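Local structure of prephenate dehydrogenase (Aquifex aeolicus, 2G5C) at residues S97-G100 with K101-D105. The protein probably catalyses the NAD(+)-dependent oxidative decarboxylation of prephenate to 3-(4-hydroxyphenyl)pyruvate, a step of tyrosine biosynthesis. Residues are numbered along the deposited sequence; the frame is centred on the assembly and turned at random.
Sequences SVKG and KLVYD. With NAD (nicotinamide-adenine-dinucleotide), chain E.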
ATOM      1  N   SER A  97      20.764   0.440   3.588  1.00 22.97           N
ATOM      2  CA  SER A  97      19.510  -0.299   3.739  1.00 24.79           C
ATOM      3  C   SER A  97      19.756  -1.797   3.789  1.00 23.38           C
ATOM      4  O   SER A  97      18.916  -2.557   4.271  1.00 25.09           O
ATOM      5  CB  SER A  97      18.564   0.008   2.571  1.00 23.97           C
ATOM      6  OG  SER A  97      18.184   1.371   2.553  1.00 31.97           O
ATOM      7  N   VAL A  98      20.899  -2.219   3.262  1.00 22.45           N
ATOM      8  CA  VAL A  98      21.255  -3.630   3.259  1.00 22.72           C
ATOM      9  C   VAL A  98      22.503  -3.867   4.104  1.00 21.80           C
ATOM     10  O   VAL A  98      23.353  -2.990   4.247  1.00 20.88           O
ATOM     11  CB  VAL A  98      21.517  -4.156   1.821  1.00 23.84           C
ATOM     12  CG1 VAL A  98      20.273  -3.972   0.959  1.00 22.06           C
ATOM     13  CG2 VAL A  98      22.702  -3.431   1.206  1.00 23.70           C
ATOM     14  N   LYS A  99      22.593  -5.058   4.675  1.00 22.73           N
ATOM     15  CA  LYS A  99      23.733  -5.435   5.496  1.00 21.94           C
ATOM     16  C   LYS A  99      24.271  -6.709   4.856  1.00 22.87           C
ATOM     17  O   LYS A  99      24.894  -6.655   3.800  1.00 22.66           O
ATOM     18  CB  LYS A  99      23.280  -5.682   6.939  1.00 21.96           C
ATOM     19  CG  LYS A  99      22.691  -4.446   7.642  1.00 21.73           C
ATOM     20  CD  LYS A  99      23.758  -3.545   8.295  1.00 22.46           C
ATOM     21  CE  LYS A  99      24.617  -2.769   7.291  1.00 24.32           C
ATOM     22  NZ  LYS A  99      23.930  -1.573   6.700  1.00 25.01           N
ATOM     23  N   GLY A 100      24.007  -7.854   5.473  1.00 25.24           N
ATOM     24  CA  GLY A 100      24.464  -9.109   4.906  1.00 24.66           C
ATOM     25  C   GLY A 100      25.939  -9.125   4.566  1.00 26.43           C
ATOM     26  O   GLY A 100      26.772  -8.716   5.373  1.00 24.69           O
ATOM     27  N   LYS A 101      26.256  -9.589   3.360  1.00 29.16           N
ATOM     28  CA  LYS A 101      27.638  -9.681   2.904  1.00 31.91           C
ATOM     29  C   LYS A 101      28.409  -8.366   2.992  1.00 32.17           C
ATOM     30  O   LYS A 101      29.624  -8.363   3.206  1.00 31.98           O
ATOM     31  CB  LYS A 101      27.684 -10.199   1.465  1.00 35.29           C
ATOM     32  CG  LYS A 101      29.090 -10.481   0.970  1.00 38.33           C
ATOM     33  CD  LYS A 101      29.081 -11.160  -0.388  1.00 41.71           C
ATOM     34  CE  LYS A 101      30.480 -11.621  -0.770  1.00 44.34           C
ATOM     35  NZ  LYS A 101      31.036 -12.589   0.225  1.00 43.62           N
ATOM     36  N   LEU A 102      27.701  -7.255   2.825  1.00 30.65           N
ATOM     37  CA  LEU A 102      28.327  -5.940   2.884  1.00 29.72           C
ATOM     38  C   LEU A 102      29.054  -5.707   4.201  1.00 29.33           C
ATOM     39  O   LEU A 102      30.103  -5.069   4.236  1.00 29.07           O
ATOM     40  CB  LEU A 102      27.276  -4.847   2.700  1.00 29.67           C
ATOM     41  CG  LEU A 102      27.775  -3.419   2.921  1.00 30.00           C
ATOM     42  CD1 LEU A 102      28.677  -3.004   1.760  1.00 28.12           C
ATOM     43  CD2 LEU A 102      26.587  -2.478   3.038  1.00 30.98           C
ATOM     44  N   VAL A 103      28.488  -6.217   5.289  1.00 28.89           N
ATOM     45  CA  VAL A 103      29.092  -6.036   6.597  1.00 28.36           C
ATOM     46  C   VAL A 103      30.429  -6.752   6.724  1.00 28.98           C
ATOM     47  O   VAL A 103      31.366  -6.207   7.298  1.00 28.91           O
ATOM     48  CB  VAL A 103      28.155  -6.522   7.722  1.00 27.42           C
ATOM     49  CG1 VAL A 103      28.881  -6.482   9.056  1.00 26.15           C
ATOM     50  CG2 VAL A 103      26.919  -5.638   7.781  1.00 26.79           C
ATOM     51  N   TYR A 104      30.517  -7.965   6.188  1.00 29.29           N
ATOM     52  CA  TYR A 104      31.756  -8.732   6.259  1.00 32.33           C
ATOM     53  C   TYR A 104      32.821  -8.154   5.337  1.00 32.76           C
ATOM     54  O   TYR A 104      34.010  -8.177   5.664  1.00 31.68           O
ATOM     55  CB  TYR A 104      31.493 -10.201   5.909  1.00 33.68           C
ATOM     56  CG  TYR A 104      30.475 -10.852   6.822  1.00 33.41           C
ATOM     57  CD1 TYR A 104      30.704 -10.951   8.195  1.00 33.92           C
ATOM     58  CD2 TYR A 104      29.269 -11.334   6.319  1.00 34.25           C
ATOM     59  CE1 TYR A 104      29.755 -11.510   9.045  1.00 33.34           C
ATOM     60  CE2 TYR A 104      28.312 -11.897   7.162  1.00 33.77           C
ATOM     61  CZ  TYR A 104      28.561 -11.979   8.522  1.00 33.66           C
ATOM     62  OH  TYR A 104      27.609 -12.510   9.362  1.00 34.22           O
ATOM     63  N   ASP A 105      32.404  -7.635   4.186  1.00 32.84           N
ATOM     64  CA  ASP A 105      33.364  -7.049   3.260  1.00 34.41           C
ATOM     65  C   ASP A 105      33.942  -5.771   3.856  1.00 34.33           C
ATOM     66  O   ASP A 105      35.137  -5.497   3.715  1.00 34.40           O
ATOM     67  CB  ASP A 105      32.716  -6.739   1.906  1.00 36.00           C
ATOM     68  CG  ASP A 105      32.234  -7.983   1.190  1.00 37.48           C
ATOM     69  OD1 ASP A 105      32.853  -9.052   1.368  1.00 39.39           O
ATOM     70  OD2 ASP A 105      31.241  -7.891   0.437  1.00 40.97           O
TER
HETATM   71  PA  NAD E3686      20.491  10.983  -1.271  1.00 33.72           P
HETATM   72  O1A NAD E3686      19.671  12.024  -0.632  1.00 31.02           O
HETATM   73  O2A NAD E3686      20.344  10.842  -2.771  1.00 30.42           O
HETATM   74  O5B NAD E3686      21.999  11.281  -0.857  1.00 32.16           O
HETATM   75  C5B NAD E3686      23.028  10.459  -1.327  1.00 31.31           C
HETATM   76  C4B NAD E3686      24.308  11.271  -1.408  1.00 28.47           C
HETATM   77  O4B NAD E3686      25.266  10.383  -1.922  1.00 30.43           O
HETATM   78  C3B NAD E3686      24.229  12.436  -2.421  1.00 30.82           C
HETATM   79  O3B NAD E3686      24.465  13.699  -1.810  1.00 29.46           O
HETATM   80  C2B NAD E3686      25.258  12.041  -3.483  1.00 31.01           C
HETATM   81  O2B NAD E3686      25.903  13.105  -4.150  1.00 30.47           O
HETATM   82  C1B NAD E3686      26.164  11.174  -2.641  1.00 30.12           C
HETATM   83  N9A NAD E3686      27.106  10.256  -3.305  1.00 30.09           N
HETATM   84  C8A NAD E3686      26.910   9.438  -4.393  1.00 27.82           C
HETATM   85  N7A NAD E3686      28.051   8.776  -4.645  1.00 30.08           N
HETATM   86  C5A NAD E3686      28.979   9.152  -3.737  1.00 30.74           C
HETATM   87  C6A NAD E3686      30.320   8.810  -3.501  1.00 28.94           C
HETATM   88  N6A NAD E3686      30.941   7.929  -4.264  1.00 30.57           N
HETATM   89  N1A NAD E3686      31.010   9.407  -2.444  1.00 30.91           N
HETATM   90  C2A NAD E3686      30.379  10.341  -1.621  1.00 30.49           C
HETATM   91  N3A NAD E3686      29.054  10.686  -1.847  1.00 33.27           N
HETATM   92  C4A NAD E3686      28.381  10.093  -2.888  1.00 30.27           C
HETATM   93  O3  NAD E3686      20.216   9.513  -0.609  1.00 33.51           O
HETATM   94  PN  NAD E3686      19.676   9.232   0.878  1.00 35.85           P
HETATM   95  O1N NAD E3686      20.217  10.270   1.776  1.00 33.26           O
HETATM   96  O2N NAD E3686      18.193   9.127   0.809  1.00 36.82           O
HETATM   97  O5D NAD E3686      20.215   7.776   1.323  1.00 39.31           O
HETATM   98  C5D NAD E3686      21.596   7.518   1.484  1.00 37.72           C
HETATM   99  C4D NAD E3686      21.877   6.100   2.031  1.00 36.50           C
HETATM  100  O4D NAD E3686      20.998   5.814   3.107  1.00 37.28           O
HETATM  101  C3D NAD E3686      21.764   4.910   1.068  1.00 37.26           C
HETATM  102  O3D NAD E3686      22.942   4.110   1.195  1.00 36.27           O
HETATM  103  C2D NAD E3686      20.523   4.141   1.494  1.00 37.35           C
HETATM  104  O2D NAD E3686      20.646   2.734   1.302  1.00 34.62           O
HETATM  105  C1D NAD E3686      20.359   4.563   2.953  1.00 36.28           C
HETATM  106  N1N NAD E3686      18.958   4.690   3.463  1.00 37.05           N
HETATM  107  C2N NAD E3686      18.066   5.491   2.752  1.00 37.34           C
HETATM  108  C3N NAD E3686      16.746   5.632   3.201  1.00 38.73           C
HETATM  109  C7N NAD E3686      15.799   6.500   2.425  1.00 39.37           C
HETATM  110  O7N NAD E3686      14.519   6.616   2.890  1.00 41.08           O
HETATM  111  N7N NAD E3686      16.138   7.150   1.326  1.00 39.82           N
HETATM  112  C4N NAD E3686      16.343   4.950   4.383  1.00 38.80           C
HETATM  113  C5N NAD E3686      17.257   4.141   5.095  1.00 37.80           C
HETATM  114  C6N NAD E3686      18.574   4.019   4.619  1.00 38.49           C
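Leu-102 N and Val-103 N of helix 101-110 turn back to two successive carbonyls of the incoming loop. Leu-102 N reaches Lys-99 O at 3.0 Å, but its N-H...O angle of 133° marks a weak bond. Val-103 N lies 3.0 Å from Gly-100 O in a straighter bond. The chain turns at Gly-100, which has a positive phi; a beta carbon there would clash with Lys-101 N.

The apolar evidence centres on Lys-99 and Val-103. With CG beside the backbone N (chi1 -63°) and bends at all three later torsions, the lysine chain curls so that CB, CD and CE all pass Val-103 CG2, CE at 3.7 Å. The same curl returns NZ to the loop, 2.9 Å from Val-98 O and 49° out of that carbonyl's plane. NZ also bonds to Gly-117 O and forms a salt bridge with Asp-94, a combination that probably stabilises its positive charge in a buried setting. A leucine in place of Lys-99 would probably leave Asp-94 without its cationic mate and Val-98 O without this donor. Leu-102 CD2 approaches the same Val-98 O at 3.5 Å, a van der Waals contact.

At the other end of the segment, Ser-97 holds the cofactor's ribose: its N and OG both hydrogen-bond to NAD O2D, OG at 3.1 Å.

This is the strand-loop-helix connection of a Rossmann-type nucleotide-binding domain, running from strand 91-94 past the nicotinamide ribose into helix 101-110. Leu-102 and Val-98 pack against Val-72 of helix 72-85 and Glu-236 of helix 227-236, while Val-103 and Tyr-104 meet Pro-173 at the start of helix 173-201.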